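PDB 3QKI: glucose-6-phosphate isomerase from Plasmodium falciparum, which probably interconverts alpha-D-glucose 6-phosphate and beta-D-fructose 6-phosphate in the second step of glycolysis. Local coordinates for residues S69-S74 and P512-L517; L116-E121 and G339-D344; K331-F336 and L521-C526. One frame throughout, in Å; residues are numbered along the deposited sequence.

Contact 1 (S69-S74 and P512-L517); sequences SRQRYS and PSTLLL
Where strand 64-70 ends against the start of strand 513-518, the two run antiparallel, and S513 N donates to R70 O over 3.0 Å while P512 CA makes a C-H...O approach of 3.1 Å to the same R70 O. Beyond R70 the chain turns off the sheet, with R72 at the centre of an inverse gamma turn. The R70 side chain is extended from CG to NE, its CD 3.3 Å from S513 OG, and its guanidinium carries CD1 of L515 over one face, 3.5 Å from NH1. One water at the edge of that guanidinium accepts hydrogen bonds from R70 N and NH1, and its O lies 2.7 Å from S513 O, to which it probably donates. The pair belongs to the mixed sheet of the phosphoglucose isomerase fold, in which 64-70 flanks 513-518 and 443-448 lies on the other side. R70 also forms salt bridges to D67 and D477, and T587 and L590 of the second subunit pack on R70 and L515. Q71 folds back at chi2 (-68°), which brings NE2 to T514 OG1 in a weak 3.0 Å bond. Its OE1 rests against P512 CB at 3.4 Å and accepts from N367.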
loop_
_atom_site.group_PDB
_atom_site.type_symbol
_atom_site.label_atom_id
_atom_site.label_comp_id
_atom_site.label_asym_id
_atom_site.label_seq_id
_atom_site.Cartn_x
_atom_site.Cartn_y
_atom_site.Cartn_z
ATOM N N SER A 69 -19.924 -16.324 5.762
ATOM C CA SER A 69 -20.690 -16.438 7.006
ATOM C C SER A 69 -20.463 -15.338 8.037
ATOM O O SER A 69 -21.342 -15.106 8.874
ATOM C CB SER A 69 -20.530 -17.824 7.634
ATOM O OG SER A 69 -19.189 -18.015 8.039
ATOM N N ARG A 70 -19.309 -14.651 7.992
ATOM C CA ARG A 70 -19.056 -13.568 8.928
ATOM C C ARG A 70 -19.496 -12.240 8.337
ATOM O O ARG A 70 -18.832 -11.233 8.518
ATOM C CB ARG A 70 -17.596 -13.547 9.425
ATOM C CG ARG A 70 -17.204 -14.813 10.160
ATOM C CD ARG A 70 -15.704 -14.940 10.226
ATOM N NE ARG A 70 -15.312 -16.275 10.626
ATOM C CZ ARG A 70 -15.323 -17.341 9.834
ATOM N NH1 ARG A 70 -15.709 -17.233 8.565
ATOM N NH2 ARG A 70 -14.986 -18.529 10.312
ATOM N N GLN A 71 -20.621 -12.248 7.623
ATOM C CA GLN A 71 -21.263 -11.057 7.071
ATOM C C GLN A 71 -22.583 -10.890 7.804
ATOM O O GLN A 71 -23.223 -11.876 8.184
ATOM C CB GLN A 71 -21.462 -11.150 5.535
ATOM C CG GLN A 71 -20.148 -11.224 4.755
ATOM C CD GLN A 71 -19.323 -9.957 4.803
ATOM O OE1 GLN A 71 -19.816 -8.850 5.036
ATOM N NE2 GLN A 71 -18.053 -10.090 4.549
ATOM N N ARG A 72 -22.987 -9.651 8.013
ATOM C CA ARG A 72 -24.172 -9.306 8.799
ATOM C C ARG A 72 -25.526 -9.496 8.101
ATOM O O ARG A 72 -26.318 -8.568 7.959
ATOM C CB ARG A 72 -24.008 -7.919 9.459
ATOM C CG ARG A 72 -22.735 -7.801 10.295
ATOM C CD ARG A 72 -22.765 -6.587 11.189
ATOM N NE ARG A 72 -23.704 -6.789 12.294
ATOM C CZ ARG A 72 -24.063 -5.856 13.170
ATOM N NH1 ARG A 72 -23.575 -4.631 13.083
ATOM N NH2 ARG A 72 -24.915 -6.148 14.147
ATOM N N TYR A 73 -25.791 -10.724 7.690
ATOM C CA TYR A 73 -27.053 -11.101 7.078
ATOM C C TYR A 73 -27.450 -12.517 7.390
ATOM O O TYR A 73 -26.598 -13.403 7.501
ATOM C CB TYR A 73 -27.108 -10.843 5.536
ATOM C CG TYR A 73 -25.890 -11.219 4.701
ATOM C CD1 TYR A 73 -25.297 -10.291 3.843
ATOM C CD2 TYR A 73 -25.438 -12.536 4.644
ATOM C CE1 TYR A 73 -24.215 -10.635 3.041
ATOM C CE2 TYR A 73 -24.346 -12.890 3.858
ATOM C CZ TYR A 73 -23.753 -11.939 3.042
ATOM O OH TYR A 73 -22.692 -12.272 2.252
ATOM N N SER A 74 -28.758 -12.733 7.473
ATOM C CA SER A 74 -29.347 -14.058 7.598
ATOM C C SER A 74 -29.423 -14.598 6.151
ATOM O O SER A 74 -29.198 -13.837 5.194
ATOM C CB SER A 74 -30.752 -13.941 8.171
ATOM O OG SER A 74 -31.618 -13.295 7.250
ATOM N N PRO A 512 -17.299 -7.442 9.988
ATOM C CA PRO A 512 -17.434 -8.483 8.971
ATOM C C PRO A 512 -16.169 -8.878 8.227
ATOM O O PRO A 512 -15.249 -8.074 8.076
ATOM C CB PRO A 512 -18.516 -7.919 8.029
ATOM C CG PRO A 512 -18.378 -6.461 8.137
ATOM C CD PRO A 512 -17.886 -6.159 9.540
ATOM N N SER A 513 -16.172 -10.107 7.710
ATOM C CA SER A 513 -15.083 -10.659 6.911
ATOM C C SER A 513 -15.540 -11.703 5.896
ATOM O O SER A 513 -16.496 -12.456 6.130
ATOM C CB SER A 513 -13.988 -11.266 7.792
ATOM O OG SER A 513 -14.431 -12.436 8.438
ATOM N N THR A 514 -14.799 -11.774 4.791
ATOM C CA THR A 514 -14.959 -12.807 3.792
ATOM C C THR A 514 -13.658 -13.586 3.804
ATOM O O THR A 514 -12.583 -12.979 3.824
ATOM C CB THR A 514 -15.236 -12.210 2.411
ATOM O OG1 THR A 514 -16.455 -11.471 2.474
ATOM C CG2 THR A 514 -15.328 -13.287 1.338
ATOM N N LEU A 515 -13.743 -14.912 3.820
ATOM C CA LEU A 515 -12.571 -15.780 3.742
ATOM C C LEU A 515 -12.535 -16.478 2.394
ATOM O O LEU A 515 -13.527 -17.072 1.970
ATOM C CB LEU A 515 -12.536 -16.832 4.864
ATOM C CG LEU A 515 -12.427 -16.358 6.307
ATOM C CD1 LEU A 515 -12.458 -17.550 7.247
ATOM C CD2 LEU A 515 -11.123 -15.676 6.561
ATOM N N LEU A 516 -11.391 -16.406 1.719
ATOM C CA LEU A 516 -11.133 -17.098 0.449
ATOM C C LEU A 516 -9.977 -18.053 0.726
ATOM O O LEU A 516 -8.866 -17.593 1.031
ATOM C CB LEU A 516 -10.778 -16.121 -0.696
ATOM C CG LEU A 516 -11.894 -15.223 -1.210
ATOM C CD1 LEU A 516 -11.337 -14.088 -2.083
ATOM C CD2 LEU A 516 -12.915 -16.013 -2.032
ATOM N N LEU A 517 -10.253 -19.378 0.682
ATOM C CA LEU A 517 -9.226 -20.377 0.966
ATOM C C LEU A 517 -9.007 -21.282 -0.229
ATOM O O LEU A 517 -9.903 -22.039 -0.587
ATOM C CB LEU A 517 -9.531 -21.189 2.265
ATOM C CG LEU A 517 -8.550 -22.321 2.661
ATOM C CD1 LEU A 517 -7.106 -21.806 2.817
ATOM C CD2 LEU A 517 -8.992 -22.986 3.959
HETATM O O HOH W 1 -16.883 -15.052 6.621
#

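Contact 2 (L116-E121 and G339-D344); sequences LRIPIE and GCHDMD
D344 OD1 is gripped by two groups: R117 NH2 reaches it at 2.9 Å in an almost straight bond (175°), and S531 of helix 523-543 bonds to it as well. NE of the same arginine donates to D344 OD2 over 2.7 Å. The guanidinium thus meets the carboxylate side-on, one nitrogen to each oxygen, with both oxygens using their syn lone pairs and the two planes nearly coplanar. OD1 lies in the guanidinium plane, whereas OD2 is tilted somewhat from it. The arginine gets there by a bend: chi1 of 49° sets CG between the backbone N and the carbonyl carbon, and chi2 of -102° bends the chain over C340 toward D344. On its way it passes C340, whose CB lies over one face of the guanidinium, 3.6 Å from R117 NE.

One turn of helix thus presents C340 and D344 to the arginine, while H341 faces the residues that follow it. The P119 and H341 side chains cross at about a right angle, and P119 CD lies over the centre of the imidazole, a CH-pi contact 3.6 Å from the ring centroid. I118 comes in obliquely, CG1 4.1 Å from H341 ND1, and R117 O sits 3.3 Å from H341 CB. H341 NE2 is hydrogen-bonded to K122, just beyond the loop segment.

The contact clasps the loop between helix 90-99 and strand 129-130 to helix 330-349, and helix 523-543 closes round the ion pair, where R117 NH2 also bridges to E534. T316 takes up R117 NH1. With two carboxylates and a hydroxyl round one buried guanidinium, and with two nitrogens gripping D344, the arginine is fixed in rotation, and the paired charges probably favour an ionised D344 despite its burial.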
loop_
_atom_site.group_PDB
_atom_site.type_symbol
_atom_site.label_atom_id
_atom_site.label_comp_id
_atom_site.label_asym_id
_atom_site.label_seq_id
_atom_site.Cartn_x
_atom_site.Cartn_y
_atom_site.Cartn_z
ATOM N N LEU A 116 -10.096 -12.341 -24.157
ATOM C CA LEU A 116 -8.644 -12.541 -24.121
ATOM C C LEU A 116 -8.217 -13.933 -23.656
ATOM O O LEU A 116 -7.148 -14.416 -24.038
ATOM C CB LEU A 116 -7.962 -11.485 -23.235
ATOM C CG LEU A 116 -8.122 -10.035 -23.695
ATOM C CD1 LEU A 116 -7.734 -9.070 -22.580
ATOM C CD2 LEU A 116 -7.356 -9.762 -24.987
ATOM N N ARG A 117 -9.027 -14.551 -22.829
ATOM C CA ARG A 117 -8.698 -15.853 -22.261
ATOM C C ARG A 117 -9.556 -17.021 -22.773
ATOM O O ARG A 117 -9.440 -18.115 -22.233
ATOM C CB ARG A 117 -8.657 -15.789 -20.725
ATOM C CG ARG A 117 -9.879 -15.122 -20.114
ATOM C CD ARG A 117 -9.590 -13.693 -19.683
ATOM N NE ARG A 117 -10.544 -13.349 -18.630
ATOM C CZ ARG A 117 -10.510 -12.250 -17.890
ATOM N NH1 ARG A 117 -9.560 -11.337 -18.082
ATOM N NH2 ARG A 117 -11.410 -12.064 -16.938
ATOM N N ILE A 118 -10.380 -16.818 -23.823
ATOM C CA ILE A 118 -11.151 -17.926 -24.411
ATOM C C ILE A 118 -10.093 -18.844 -25.113
ATOM O O ILE A 118 -9.261 -18.326 -25.867
ATOM C CB ILE A 118 -12.265 -17.427 -25.372
ATOM C CG1 ILE A 118 -13.348 -16.664 -24.589
ATOM C CG2 ILE A 118 -12.882 -18.607 -26.176
ATOM C CD1 ILE A 118 -14.365 -15.859 -25.476
ATOM N N PRO A 119 -10.027 -20.158 -24.780
ATOM C CA PRO A 119 -9.003 -21.024 -25.411
ATOM C C PRO A 119 -9.280 -21.283 -26.891
ATOM O O PRO A 119 -10.413 -21.125 -27.343
ATOM C CB PRO A 119 -9.038 -22.305 -24.568
ATOM C CG PRO A 119 -10.413 -22.357 -24.005
ATOM C CD PRO A 119 -10.923 -20.934 -23.891
ATOM N N ILE A 120 -8.231 -21.645 -27.637
ATOM C CA ILE A 120 -8.247 -21.907 -29.074
ATOM C C ILE A 120 -9.337 -22.887 -29.529
ATOM O O ILE A 120 -9.953 -22.650 -30.557
ATOM C CB ILE A 120 -6.824 -22.236 -29.635
ATOM C CG1 ILE A 120 -6.765 -22.117 -31.173
ATOM C CG2 ILE A 120 -6.317 -23.603 -29.169
ATOM C CD1 ILE A 120 -6.368 -20.837 -31.681
ATOM N N GLU A 121 -9.621 -23.927 -28.750
ATOM C CA GLU A 121 -10.638 -24.918 -29.125
ATOM C C GLU A 121 -12.075 -24.348 -29.200
ATOM O O GLU A 121 -12.963 -24.973 -29.794
ATOM C CB GLU A 121 -10.539 -26.175 -28.241
ATOM C CG GLU A 121 -10.706 -25.914 -26.755
ATOM C CD GLU A 121 -9.459 -25.622 -25.931
ATOM O OE1 GLU A 121 -8.393 -25.276 -26.504
ATOM O OE2 GLU A 121 -9.577 -25.723 -24.685
ATOM N N GLY A 339 -7.452 -20.498 -16.060
ATOM C CA GLY A 339 -8.014 -20.131 -14.765
ATOM C C GLY A 339 -8.978 -18.969 -14.895
ATOM O O GLY A 339 -10.103 -19.052 -14.411
ATOM N N CYS A 340 -8.554 -17.893 -15.590
ATOM C CA CYS A 340 -9.367 -16.702 -15.857
ATOM C C CYS A 340 -10.647 -17.127 -16.559
ATOM O O CYS A 340 -11.746 -16.708 -16.175
ATOM C CB CYS A 340 -8.602 -15.689 -16.705
ATOM S SG CYS A 340 -7.140 -14.991 -15.897
ATOM N N HIS A 341 -10.488 -17.964 -17.602
ATOM C CA HIS A 341 -11.592 -18.441 -18.419
ATOM C C HIS A 341 -12.625 -19.242 -17.632
ATOM O O HIS A 341 -13.823 -18.971 -17.766
ATOM C CB HIS A 341 -11.083 -19.235 -19.629
ATOM C CG HIS A 341 -12.198 -19.742 -20.498
ATOM N ND1 HIS A 341 -13.031 -18.873 -21.183
ATOM C CD2 HIS A 341 -12.599 -21.010 -20.738
ATOM C CE1 HIS A 341 -13.881 -19.638 -21.845
ATOM N NE2 HIS A 341 -13.649 -20.929 -21.621
ATOM N N ASP A 342 -12.176 -20.196 -16.786
ATOM C CA ASP A 342 -13.083 -21.015 -15.980
ATOM C C ASP A 342 -13.878 -20.193 -14.981
ATOM O O ASP A 342 -15.068 -20.450 -14.800
ATOM C CB ASP A 342 -12.338 -22.174 -15.304
ATOM C CG ASP A 342 -11.934 -23.268 -16.276
ATOM O OD1 ASP A 342 -12.456 -23.273 -17.421
ATOM O OD2 ASP A 342 -11.103 -24.115 -15.898
ATOM N N MET A 343 -13.256 -19.164 -14.384
ATOM C CA MET A 343 -13.976 -18.257 -13.486
ATOM C C MET A 343 -14.948 -17.358 -14.303
ATOM O O MET A 343 -16.054 -17.113 -13.838
ATOM C CB MET A 343 -13.004 -17.422 -12.632
ATOM C CG MET A 343 -13.698 -16.447 -11.658
ATOM S SD MET A 343 -14.860 -17.216 -10.490
ATOM C CE MET A 343 -13.723 -17.998 -9.420
ATOM N N ASP A 344 -14.551 -16.903 -15.529
ATOM C CA ASP A 344 -15.428 -16.125 -16.409
ATOM C C ASP A 344 -16.713 -16.924 -16.707
ATOM O O ASP A 344 -17.816 -16.368 -16.610
ATOM C CB ASP A 344 -14.758 -15.782 -17.748
ATOM C CG ASP A 344 -13.630 -14.771 -17.683
ATOM O OD1 ASP A 344 -13.489 -14.087 -16.632
ATOM O OD2 ASP A 344 -12.832 -14.718 -18.645
#

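Contact 3 (K331-F336 and L521-C526); sequences KNMRNF and LNFYTC
The ring of F523 lies flat against N332 and fits as a knob into the hole formed by N332, M333, N335 and F336. N332 CB sits over the centre of the ring, 3.5 Å from the centroid and 6° off the normal, and the amide beyond it continues the stack, its plane within 7° of the ring plane. N332 CG reaches F523 CE2 at 3.4 Å, while ND2 is held by F328 O and E196. M333, bent at chi2 and chi3, curls its sulfur back to the ring, a Met-aromatic contact of oblique approach with SD 3.9 Å from F523 CE1.

F336 turns to C526 of the other helix. With CG anti to the backbone N (chi1 175°), the ring reaches C526, whose CB lies in the ring plane, 4.0 Å from F336 CD1; the sulfur is likewise at the edge. Between the helices the backbones themselves come close: F336 CA approaches F523 O at 3.2 Å, and Y524 CA approaches N335 O at 3.5 Å.

Here helix 330-349 meets the first turn of helix 523-543, whose N-cap N522 accepts from T525 N through OD1. M188 of helix 179-197 also packs on F523 and C526. The two bonds of ND2 probably hold the N332 amide flat on the F523 ring, so that shape and dispersion, with C-H...O contacts, join the helices.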
loop_
_atom_site.group_PDB
_atom_site.type_symbol
_atom_site.label_atom_id
_atom_site.label_comp_id
_atom_site.label_asym_id
_atom_site.label_seq_id
_atom_site.Cartn_x
_atom_site.Cartn_y
_atom_site.Cartn_z
ATOM N N LYS A 331 3.528 -21.777 -21.605
ATOM C CA LYS A 331 2.728 -22.887 -21.056
ATOM C C LYS A 331 2.141 -22.502 -19.693
ATOM O O LYS A 331 0.978 -22.780 -19.437
ATOM C CB LYS A 331 3.558 -24.172 -20.889
ATOM C CG LYS A 331 3.666 -25.021 -22.137
ATOM C CD LYS A 331 4.212 -26.425 -21.834
ATOM C CE LYS A 331 3.188 -27.369 -21.233
ATOM N NZ LYS A 331 3.730 -28.751 -21.102
ATOM N N ASN A 332 2.941 -21.848 -18.833
ATOM C CA ASN A 332 2.472 -21.416 -17.517
ATOM C C ASN A 332 1.391 -20.328 -17.670
ATOM O O ASN A 332 0.356 -20.413 -17.035
ATOM C CB ASN A 332 3.642 -20.931 -16.658
ATOM C CG ASN A 332 4.485 -22.036 -16.078
ATOM O OD1 ASN A 332 3.989 -23.069 -15.664
ATOM N ND2 ASN A 332 5.782 -21.820 -16.007
ATOM N N MET A 333 1.600 -19.381 -18.581
ATOM C CA MET A 333 0.651 -18.316 -18.868
ATOM C C MET A 333 -0.652 -18.818 -19.493
ATOM O O MET A 333 -1.715 -18.236 -19.211
ATOM C CB MET A 333 1.305 -17.151 -19.591
ATOM C CG MET A 333 2.356 -16.426 -18.735
ATOM S SD MET A 333 1.986 -16.340 -16.944
ATOM C CE MET A 333 0.531 -15.217 -16.951
ATOM N N ARG A 334 -0.581 -19.940 -20.274
ATOM C CA ARG A 334 -1.764 -20.555 -20.866
ATOM C C ARG A 334 -2.632 -21.107 -19.723
ATOM O O ARG A 334 -3.847 -20.924 -19.741
ATOM C CB ARG A 334 -1.354 -21.654 -21.865
ATOM C CG ARG A 334 -2.510 -22.354 -22.570
ATOM C CD ARG A 334 -2.055 -23.082 -23.828
ATOM N NE ARG A 334 -0.839 -23.861 -23.608
ATOM C CZ ARG A 334 0.124 -24.029 -24.509
ATOM N NH1 ARG A 334 0.005 -23.504 -25.725
ATOM N NH2 ARG A 334 1.194 -24.749 -24.217
ATOM N N ASN A 335 -1.998 -21.723 -18.694
ATOM C CA ASN A 335 -2.715 -22.243 -17.530
ATOM C C ASN A 335 -3.384 -21.105 -16.749
ATOM O O ASN A 335 -4.492 -21.298 -16.250
ATOM C CB ASN A 335 -1.789 -23.028 -16.598
ATOM C CG ASN A 335 -1.446 -24.376 -17.163
ATOM O OD1 ASN A 335 -2.175 -24.939 -17.994
ATOM N ND2 ASN A 335 -0.307 -24.909 -16.765
ATOM N N PHE A 336 -2.690 -19.942 -16.616
ATOM C CA PHE A 336 -3.216 -18.738 -15.958
ATOM C C PHE A 336 -4.475 -18.295 -16.716
ATOM O O PHE A 336 -5.500 -18.022 -16.094
ATOM C CB PHE A 336 -2.186 -17.611 -15.956
ATOM C CG PHE A 336 -2.680 -16.283 -15.398
ATOM C CD1 PHE A 336 -2.664 -16.034 -14.029
ATOM C CD2 PHE A 336 -3.120 -15.270 -16.245
ATOM C CE1 PHE A 336 -3.115 -14.809 -13.516
ATOM C CE2 PHE A 336 -3.563 -14.047 -15.729
ATOM C CZ PHE A 336 -3.572 -13.831 -14.366
ATOM N N LEU A 521 -1.375 -21.683 -4.571
ATOM C CA LEU A 521 -1.281 -20.555 -5.500
ATOM C C LEU A 521 -0.401 -20.997 -6.674
ATOM O O LEU A 521 0.827 -20.889 -6.634
ATOM C CB LEU A 521 -0.765 -19.271 -4.835
ATOM C CG LEU A 521 -0.710 -18.011 -5.743
ATOM C CD1 LEU A 521 -2.062 -17.718 -6.427
ATOM C CD2 LEU A 521 -0.207 -16.810 -4.974
ATOM N N ASN A 522 -1.030 -21.589 -7.686
ATOM C CA ASN A 522 -0.334 -22.010 -8.890
ATOM C C ASN A 522 -0.829 -21.076 -10.024
ATOM O O ASN A 522 -1.579 -20.127 -9.744
ATOM C CB ASN A 522 -0.550 -23.508 -9.179
ATOM C CG ASN A 522 -1.987 -23.939 -9.295
ATOM O OD1 ASN A 522 -2.877 -23.170 -9.654
ATOM N ND2 ASN A 522 -2.256 -25.179 -8.951
ATOM N N PHE A 523 -0.377 -21.277 -11.267
ATOM C CA PHE A 523 -0.785 -20.391 -12.371
ATOM C C PHE A 523 -2.298 -20.371 -12.617
ATOM O O PHE A 523 -2.880 -19.299 -12.792
ATOM C CB PHE A 523 0.003 -20.698 -13.654
ATOM C CG PHE A 523 1.429 -20.214 -13.580
ATOM C CD1 PHE A 523 1.759 -18.919 -13.954
ATOM C CD2 PHE A 523 2.446 -21.056 -13.128
ATOM C CE1 PHE A 523 3.082 -18.456 -13.849
ATOM C CE2 PHE A 523 3.769 -20.602 -13.046
ATOM C CZ PHE A 523 4.080 -19.305 -13.411
ATOM N N TYR A 524 -2.933 -21.555 -12.595
ATOM C CA TYR A 524 -4.360 -21.701 -12.804
ATOM C C TYR A 524 -5.159 -20.944 -11.713
ATOM O O TYR A 524 -6.060 -20.170 -12.036
ATOM C CB TYR A 524 -4.721 -23.199 -12.835
ATOM C CG TYR A 524 -6.200 -23.444 -12.999
ATOM C CD1 TYR A 524 -7.014 -23.667 -11.894
ATOM C CD2 TYR A 524 -6.791 -23.467 -14.265
ATOM C CE1 TYR A 524 -8.378 -23.919 -12.040
ATOM C CE2 TYR A 524 -8.155 -23.698 -14.421
ATOM C CZ TYR A 524 -8.947 -23.898 -13.302
ATOM O OH TYR A 524 -10.299 -24.080 -13.425
ATOM N N THR A 525 -4.824 -21.189 -10.431
ATOM C CA THR A 525 -5.468 -20.552 -9.287
ATOM C C THR A 525 -5.265 -19.020 -9.303
ATOM O O THR A 525 -6.154 -18.287 -8.891
ATOM C CB THR A 525 -5.001 -21.251 -8.001
ATOM O OG1 THR A 525 -5.310 -22.649 -8.085
ATOM C CG2 THR A 525 -5.620 -20.678 -6.771
ATOM N N CYS A 526 -4.085 -18.544 -9.755
ATOM C CA CYS A 526 -3.839 -17.097 -9.816
ATOM C C CYS A 526 -4.800 -16.461 -10.844
ATOM O O CYS A 526 -5.257 -15.334 -10.646
ATOM C CB CYS A 526 -2.379 -16.796 -10.140
ATOM S SG CYS A 526 -1.872 -15.100 -9.751
#

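Contacts 2 and 3 share helix 330-349 and lie close together, their centres about 11 Å apart; D342 OD2 and Y524 OH probably hydrogen-bond between them. Helix 523-543 supplies one side of contact 3 and gives S531 and E534 to the ion pair of contact 2. Contact 1 is farther off, about 27 Å from contact 3 between centres, but strand 513-518 leads along the chain into helix 523-543. Contact 1 is buried in the sheet beside the second subunit, and contact 2 is buried too, whereas contact 3 is only partly buried, with N335 exposed at its border. Their chemistry differs accordingly: backbone and water-mediated bonding at the strand ends, a salt bridge clasping loop to helix, and aromatic packing between two helices.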